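Local structure of glycoside hydrolase family 31 (Trueperella pyogenes, 5I0F) at residues V324-I329 with R383-Q388; D460-K465 with A507-V512. The protein probably degrades cycloalternan by cleaving its alpha-glucosidic links through a covalent glycosyl-enzyme intermediate, as a retaining family 31 glycoside hydrolase. All blocks are in the same frame, centred on the assembly; numbering follows the deposited sequence.

Contact 1. Residues V324-I329 with R383-Q388; sequences VSVVVI and RVILWQ. With BGC (beta-D-glucopyranose), chain C.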
loop_
_atom_site.group_PDB
_atom_site.type_symbol
_atom_site.label_atom_id
_atom_site.label_comp_id
_atom_site.label_asym_id
_atom_site.label_seq_id
_atom_site.Cartn_x
_atom_site.Cartn_y
_atom_site.Cartn_z
ATOM N N VAL A 324 1.351 20.460 -17.885
ATOM C CA VAL A 324 0.806 19.492 -16.950
ATOM C C VAL A 324 -0.549 19.068 -17.466
ATOM O O VAL A 324 -1.267 19.885 -18.073
ATOM C CB VAL A 324 0.727 20.036 -15.509
ATOM C CG1 VAL A 324 2.106 20.107 -14.904
ATOM C CG2 VAL A 324 0.104 21.417 -15.435
ATOM N N SER A 325 -0.884 17.797 -17.265
ATOM C CA SER A 325 -2.220 17.286 -17.591
ATOM C C SER A 325 -3.157 17.118 -16.392
ATOM O O SER A 325 -4.367 17.059 -16.567
ATOM C CB SER A 325 -2.127 15.996 -18.431
ATOM O OG SER A 325 -1.712 14.898 -17.630
ATOM N N VAL A 326 -2.604 17.075 -15.188
ATOM C CA VAL A 326 -3.379 16.778 -13.972
ATOM C C VAL A 326 -2.779 17.585 -12.822
ATOM O O VAL A 326 -1.547 17.643 -12.665
ATOM C CB VAL A 326 -3.334 15.271 -13.580
ATOM C CG1 VAL A 326 -4.138 15.012 -12.303
ATOM C CG2 VAL A 326 -3.870 14.374 -14.685
ATOM N N VAL A 327 -3.650 18.176 -12.013
ATOM C CA VAL A 327 -3.247 18.742 -10.730
ATOM C C VAL A 327 -4.002 18.027 -9.625
ATOM O O VAL A 327 -5.228 17.862 -9.709
ATOM C CB VAL A 327 -3.410 20.278 -10.673
ATOM C CG1 VAL A 327 -4.855 20.726 -10.865
ATOM C CG2 VAL A 327 -2.815 20.824 -9.362
ATOM N N VAL A 328 -3.256 17.517 -8.645
ATOM C CA VAL A 328 -3.830 16.953 -7.424
ATOM C C VAL A 328 -3.820 18.041 -6.348
ATOM O O VAL A 328 -2.799 18.710 -6.157
ATOM C CB VAL A 328 -3.001 15.724 -6.945
ATOM C CG1 VAL A 328 -3.637 15.094 -5.709
ATOM C CG2 VAL A 328 -2.884 14.703 -8.079
ATOM N N ILE A 329 -4.951 18.222 -5.655
ATOM C CA ILE A 329 -5.049 19.124 -4.524
ATOM C C ILE A 329 -5.399 18.273 -3.318
ATOM O O ILE A 329 -6.424 17.574 -3.324
ATOM C CB ILE A 329 -6.130 20.224 -4.744
ATOM C CG1 ILE A 329 -5.986 20.853 -6.140
ATOM C CG2 ILE A 329 -6.028 21.277 -3.643
ATOM C CD1 ILE A 329 -7.101 21.801 -6.532
ATOM N N ARG A 383 -6.799 18.492 -15.776
ATOM C CA ARG A 383 -7.827 17.846 -14.941
ATOM C C ARG A 383 -7.499 17.997 -13.454
ATOM O O ARG A 383 -6.350 18.218 -13.091
ATOM C CB ARG A 383 -7.998 16.383 -15.335
ATOM C CG ARG A 383 -8.920 16.181 -16.527
ATOM C CD ARG A 383 -8.276 16.539 -17.853
ATOM N NE ARG A 383 -9.193 16.239 -18.967
ATOM C CZ ARG A 383 -8.878 16.336 -20.257
ATOM N NH1 ARG A 383 -7.664 16.710 -20.642
ATOM N NH2 ARG A 383 -9.789 16.043 -21.180
ATOM N N VAL A 384 -8.528 17.895 -12.605
ATOM C CA VAL A 384 -8.388 18.210 -11.177
ATOM C C VAL A 384 -8.766 16.995 -10.330
ATOM O O VAL A 384 -9.853 16.435 -10.485
ATOM C CB VAL A 384 -9.257 19.441 -10.788
ATOM C CG1 VAL A 384 -9.144 19.754 -9.294
ATOM C CG2 VAL A 384 -8.865 20.660 -11.615
ATOM N N ILE A 385 -7.850 16.573 -9.456
ATOM C CA ILE A 385 -8.052 15.417 -8.567
ATOM C C ILE A 385 -8.037 15.891 -7.101
ATOM O O ILE A 385 -7.137 16.622 -6.724
ATOM C CB ILE A 385 -6.906 14.390 -8.761
ATOM C CG1 ILE A 385 -6.780 13.953 -10.231
ATOM C CG2 ILE A 385 -7.044 13.195 -7.827
ATOM C CD1 ILE A 385 -7.870 13.089 -10.758
ATOM N N LEU A 386 -9.004 15.460 -6.281
ATOM C CA LEU A 386 -9.045 15.814 -4.866
ATOM C C LEU A 386 -8.743 14.625 -3.968
ATOM O O LEU A 386 -9.216 13.500 -4.214
ATOM C CB LEU A 386 -10.418 16.364 -4.477
ATOM C CG LEU A 386 -10.924 17.586 -5.245
ATOM C CD1 LEU A 386 -12.240 18.078 -4.650
ATOM C CD2 LEU A 386 -9.894 18.709 -5.255
ATOM N N TRP A 387 -8.028 14.908 -2.884
ATOM C CA TRP A 387 -7.619 13.909 -1.896
ATOM C C TRP A 387 -8.761 13.486 -0.983
ATOM O O TRP A 387 -9.626 14.296 -0.633
ATOM C CB TRP A 387 -6.510 14.522 -1.053
ATOM C CG TRP A 387 -5.806 13.670 -0.031
ATOM C CD1 TRP A 387 -4.643 12.994 -0.213
ATOM C CD2 TRP A 387 -6.161 13.488 1.343
ATOM N NE1 TRP A 387 -4.258 12.394 0.962
ATOM C CE2 TRP A 387 -5.172 12.669 1.925
ATOM C CE3 TRP A 387 -7.217 13.929 2.135
ATOM C CZ2 TRP A 387 -5.212 12.266 3.269
ATOM C CZ3 TRP A 387 -7.258 13.548 3.462
ATOM C CH2 TRP A 387 -6.253 12.722 4.020
ATOM N N GLN A 388 -8.737 12.214 -0.624
ATOM C CA GLN A 388 -9.689 11.571 0.282
ATOM C C GLN A 388 -8.976 10.604 1.199
ATOM O O GLN A 388 -7.850 10.160 0.897
ATOM C CB GLN A 388 -10.732 10.807 -0.526
ATOM C CG GLN A 388 -11.678 11.706 -1.316
ATOM C CD GLN A 388 -12.686 12.399 -0.435
ATOM O OE1 GLN A 388 -13.758 11.873 -0.196
ATOM N NE2 GLN A 388 -12.359 13.587 0.039
HETATM C C2 BGC C . -0.025 10.144 1.197
HETATM C C3 BGC C . 0.769 11.418 0.857
HETATM C C4 BGC C . -0.079 12.642 1.191
HETATM C C5 BGC C . -0.551 12.602 2.653
HETATM C C6 BGC C . -1.554 13.726 2.884
HETATM C C1 BGC C . -1.280 10.267 2.100
HETATM O O2 BGC C . 0.656 8.874 1.152
HETATM O O3 BGC C . 1.152 11.410 -0.520
HETATM O O4 BGC C . 0.668 13.850 0.950
HETATM O O5 BGC C . -1.151 11.342 3.048
HETATM O O6 BGC C . -1.847 13.864 4.278
#

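Contact 2. Residues D460-K465 with A507-V512; sequences DIDGFK and AGKYPV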
loop_
_atom_site.group_PDB
_atom_site.type_symbol
_atom_site.label_atom_id
_atom_site.label_comp_id
_atom_site.label_asym_id
_atom_site.label_seq_id
_atom_site.Cartn_x
_atom_site.Cartn_y
_atom_site.Cartn_z
ATOM N N ASP A 460 -17.461 19.496 -10.916
ATOM C CA ASP A 460 -16.897 18.898 -12.127
ATOM C C ASP A 460 -15.450 18.406 -11.955
ATOM O O ASP A 460 -14.692 18.405 -12.908
ATOM C CB ASP A 460 -17.041 19.847 -13.334
ATOM C CG ASP A 460 -16.965 19.127 -14.686
ATOM O OD1 ASP A 460 -17.396 17.950 -14.794
ATOM O OD2 ASP A 460 -16.471 19.759 -15.651
ATOM N N ILE A 461 -15.076 17.945 -10.762
ATOM C CA ILE A 461 -13.765 17.323 -10.610
ATOM C C ILE A 461 -13.682 16.001 -11.383
ATOM O O ILE A 461 -14.699 15.393 -11.748
ATOM C CB ILE A 461 -13.338 17.109 -9.144
ATOM C CG1 ILE A 461 -14.129 16.023 -8.465
ATOM C CG2 ILE A 461 -13.401 18.402 -8.336
ATOM C CD1 ILE A 461 -13.474 15.582 -7.182
ATOM N N ASP A 462 -12.449 15.564 -11.633
ATOM C CA ASP A 462 -12.177 14.482 -12.562
ATOM C C ASP A 462 -11.710 13.185 -11.896
ATOM O O ASP A 462 -11.504 12.175 -12.573
ATOM C CB ASP A 462 -11.111 14.946 -13.535
ATOM C CG ASP A 462 -11.524 16.193 -14.262
ATOM O OD1 ASP A 462 -12.418 16.063 -15.092
ATOM O OD2 ASP A 462 -10.961 17.289 -14.001
ATOM N N GLY A 463 -11.523 13.209 -10.588
ATOM C CA GLY A 463 -11.087 12.013 -9.900
ATOM C C GLY A 463 -10.682 12.275 -8.478
ATOM O O GLY A 463 -10.731 13.431 -8.000
ATOM N N PHE A 464 -10.245 11.204 -7.820
ATOM C CA PHE A 464 -9.883 11.257 -6.413
ATOM C C PHE A 464 -8.547 10.587 -6.115
ATOM O O PHE A 464 -8.250 9.521 -6.667
ATOM C CB PHE A 464 -10.974 10.579 -5.572
ATOM C CG PHE A 464 -12.311 11.276 -5.617
ATOM C CD1 PHE A 464 -12.582 12.336 -4.766
ATOM C CD2 PHE A 464 -13.323 10.817 -6.472
ATOM C CE1 PHE A 464 -13.834 12.952 -4.784
ATOM C CE2 PHE A 464 -14.556 11.431 -6.506
ATOM C CZ PHE A 464 -14.816 12.491 -5.667
ATOM N N LYS A 465 -7.744 11.218 -5.255
ATOM C CA LYS A 465 -6.583 10.570 -4.654
ATOM C C LYS A 465 -7.053 9.881 -3.374
ATOM O O LYS A 465 -7.145 10.519 -2.314
ATOM C CB LYS A 465 -5.473 11.576 -4.351
ATOM C CG LYS A 465 -4.212 10.912 -3.809
ATOM C CD LYS A 465 -3.047 11.877 -3.728
ATOM C CE LYS A 465 -1.798 11.155 -3.247
ATOM N NZ LYS A 465 -0.609 12.054 -3.237
ATOM N N ALA A 507 -21.455 9.364 -12.496
ATOM C CA ALA A 507 -21.505 10.747 -12.880
ATOM C C ALA A 507 -20.975 11.007 -14.293
ATOM O O ALA A 507 -20.667 12.158 -14.616
ATOM C CB ALA A 507 -20.703 11.571 -11.868
ATOM N N GLY A 508 -20.854 9.976 -15.130
ATOM C CA GLY A 508 -20.437 10.167 -16.513
ATOM C C GLY A 508 -18.944 10.338 -16.738
ATOM O O GLY A 508 -18.538 10.831 -17.786
ATOM N N LYS A 509 -18.115 9.887 -15.797
ATOM C CA LYS A 509 -16.679 10.090 -15.887
ATOM C C LYS A 509 -15.890 8.777 -15.833
ATOM O O LYS A 509 -16.396 7.762 -15.362
ATOM C CB LYS A 509 -16.248 11.031 -14.753
ATOM C CG LYS A 509 -16.787 12.437 -14.945
ATOM C CD LYS A 509 -16.438 13.291 -13.766
ATOM C CE LYS A 509 -16.904 14.729 -13.949
ATOM N NZ LYS A 509 -15.835 15.520 -14.586
ATOM N N TYR A 510 -14.647 8.812 -16.315
ATOM C CA TYR A 510 -13.725 7.694 -16.123
ATOM C C TYR A 510 -13.400 7.493 -14.628
ATOM O O TYR A 510 -13.340 8.466 -13.886
ATOM C CB TYR A 510 -12.412 7.962 -16.845
ATOM C CG TYR A 510 -12.446 7.698 -18.327
ATOM C CD1 TYR A 510 -12.087 6.459 -18.829
ATOM C CD2 TYR A 510 -12.774 8.699 -19.217
ATOM C CE1 TYR A 510 -12.086 6.216 -20.204
ATOM C CE2 TYR A 510 -12.784 8.473 -20.582
ATOM C CZ TYR A 510 -12.438 7.229 -21.066
ATOM O OH TYR A 510 -12.443 7.018 -22.425
ATOM N N PRO A 511 -13.163 6.247 -14.194
ATOM C CA PRO A 511 -12.938 5.944 -12.774
ATOM C C PRO A 511 -11.482 6.190 -12.386
ATOM O O PRO A 511 -10.731 5.262 -12.055
ATOM C CB PRO A 511 -13.306 4.458 -12.688
ATOM C CG PRO A 511 -12.872 3.919 -14.029
ATOM C CD PRO A 511 -13.280 5.009 -14.997
ATOM N N VAL A 512 -11.088 7.452 -12.441
ATOM C CA VAL A 512 -9.729 7.833 -12.157
ATOM C C VAL A 512 -9.611 8.018 -10.637
ATOM O O VAL A 512 -9.845 9.115 -10.105
ATOM C CB VAL A 512 -9.315 9.078 -12.954
ATOM C CG1 VAL A 512 -7.888 9.469 -12.603
ATOM C CG2 VAL A 512 -9.412 8.807 -14.458
HETATM O O HOH W 1 -12.506 11.078 -14.767
#

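Contact 1. Residues V324-I329 with R383-Q388
Trp387 sets its CB against Ile329 O, and its indole meets beta-D-glucopyranose. Sugar C1 lies at the ring edge, in plane, while BGC C6, 3.6 Å from Trp387 NE1, approaches obliquely. CG is anti to the backbone N (chi1 -174°), which carries the ring past the end of strand 326-329, to the sugar. NE1 is hydrogen-bonded to Asp467, and the ring of Phe338 meets the indole at a steep angle. Strands 326-329 and 383-388 are parallel neighbours in the TIM barrel. Five backbone hydrogen bonds form the ladder, from Arg383 N to Ser325 O at one end to Trp387 N to Ile329 O at the other. Most are nearly straight, but the last is longer at 3.1 Å and more bent.

The side chains split between two faces. Val326, Val328, Arg383 and Ile385 lie on one, where Lys465 touches Val328 and Ile385. Val327, Ile329, Val384 and Leu386 lie on the other, where helix 307-320 covers Val327 and Ile329. Here Val327 and Val384 run side by side, and Ile329 CD1 reaches Val384 CG1 at 4.0 Å. On the first face Val326 CG1 presses on Ile385 CG1 at 3.5 Å.

Contact 2. Residues D460-K465 with A507-V512
Lys509 reaches across to Asp460, Ile461 and Asp462 with the end of its side chain. The chain is extended as far as CE and then bends at the last torsion (chi4 -91°). The bend turns NZ to Asp460 OD1, 2.9 Å away in a salt bridge. NZ comes from above the carboxylate plane. It also makes a weak hydrogen bond to Ile461 O at 3.1 Å and a longer salt bridge to Asp462 OD1 at 3.5 Å. One ammonium group thus ties together three successive residues after helix 453-457. The other carboxylate oxygen of Asp462, OD2, is held by His378 and by Val384 N.

The tight part is buried, at Gly463. Its CA is 3.2 Å from Val512 O, and the missing side chain lets the two backbones come this close. Phe464 N donates to the same oxygen at 3.1 Å, in the carbonyl plane. Val512 CB packs against Asp462 O.

The side nearer solvent is looser: Asp460 and Lys509 are both partly exposed. Between the two parts a water fills the gap from Asp462 O to Tyr510 O, donating to both. Gly508, with positive phi, is the C-prime residue of a Schellman motif that ends helix 485-506. Two adjacent helix-to-strand connections meet at the starts of parallel strands 463-466 and 513-515, as in the beta/alpha repeats of a TIM barrel.

How the contacts relate
Both contacts belong to the TIM-barrel domain, and they lie about 10 Å apart, centre to centre. They come in series along the chain, contact 1 before contact 2. Four consecutive strands of the closed parallel sheet are involved: 326-329, 383-388, 463-466 and 513-515, the last entered from 507-512. Strands 383-388 and 463-466 are neighbours and join the two contacts directly. Gln388 N probably bonds Lys465 O at 2.9 Å, and Ile385 CG2 packs on Lys465 N. The salt-bridge network of contact 2 lies at the N-terminal ends of the strands. Trp387 and Lys465 belong to the glycan pocket, which lies at the C-terminal ends, as in TIM-barrel enzymes.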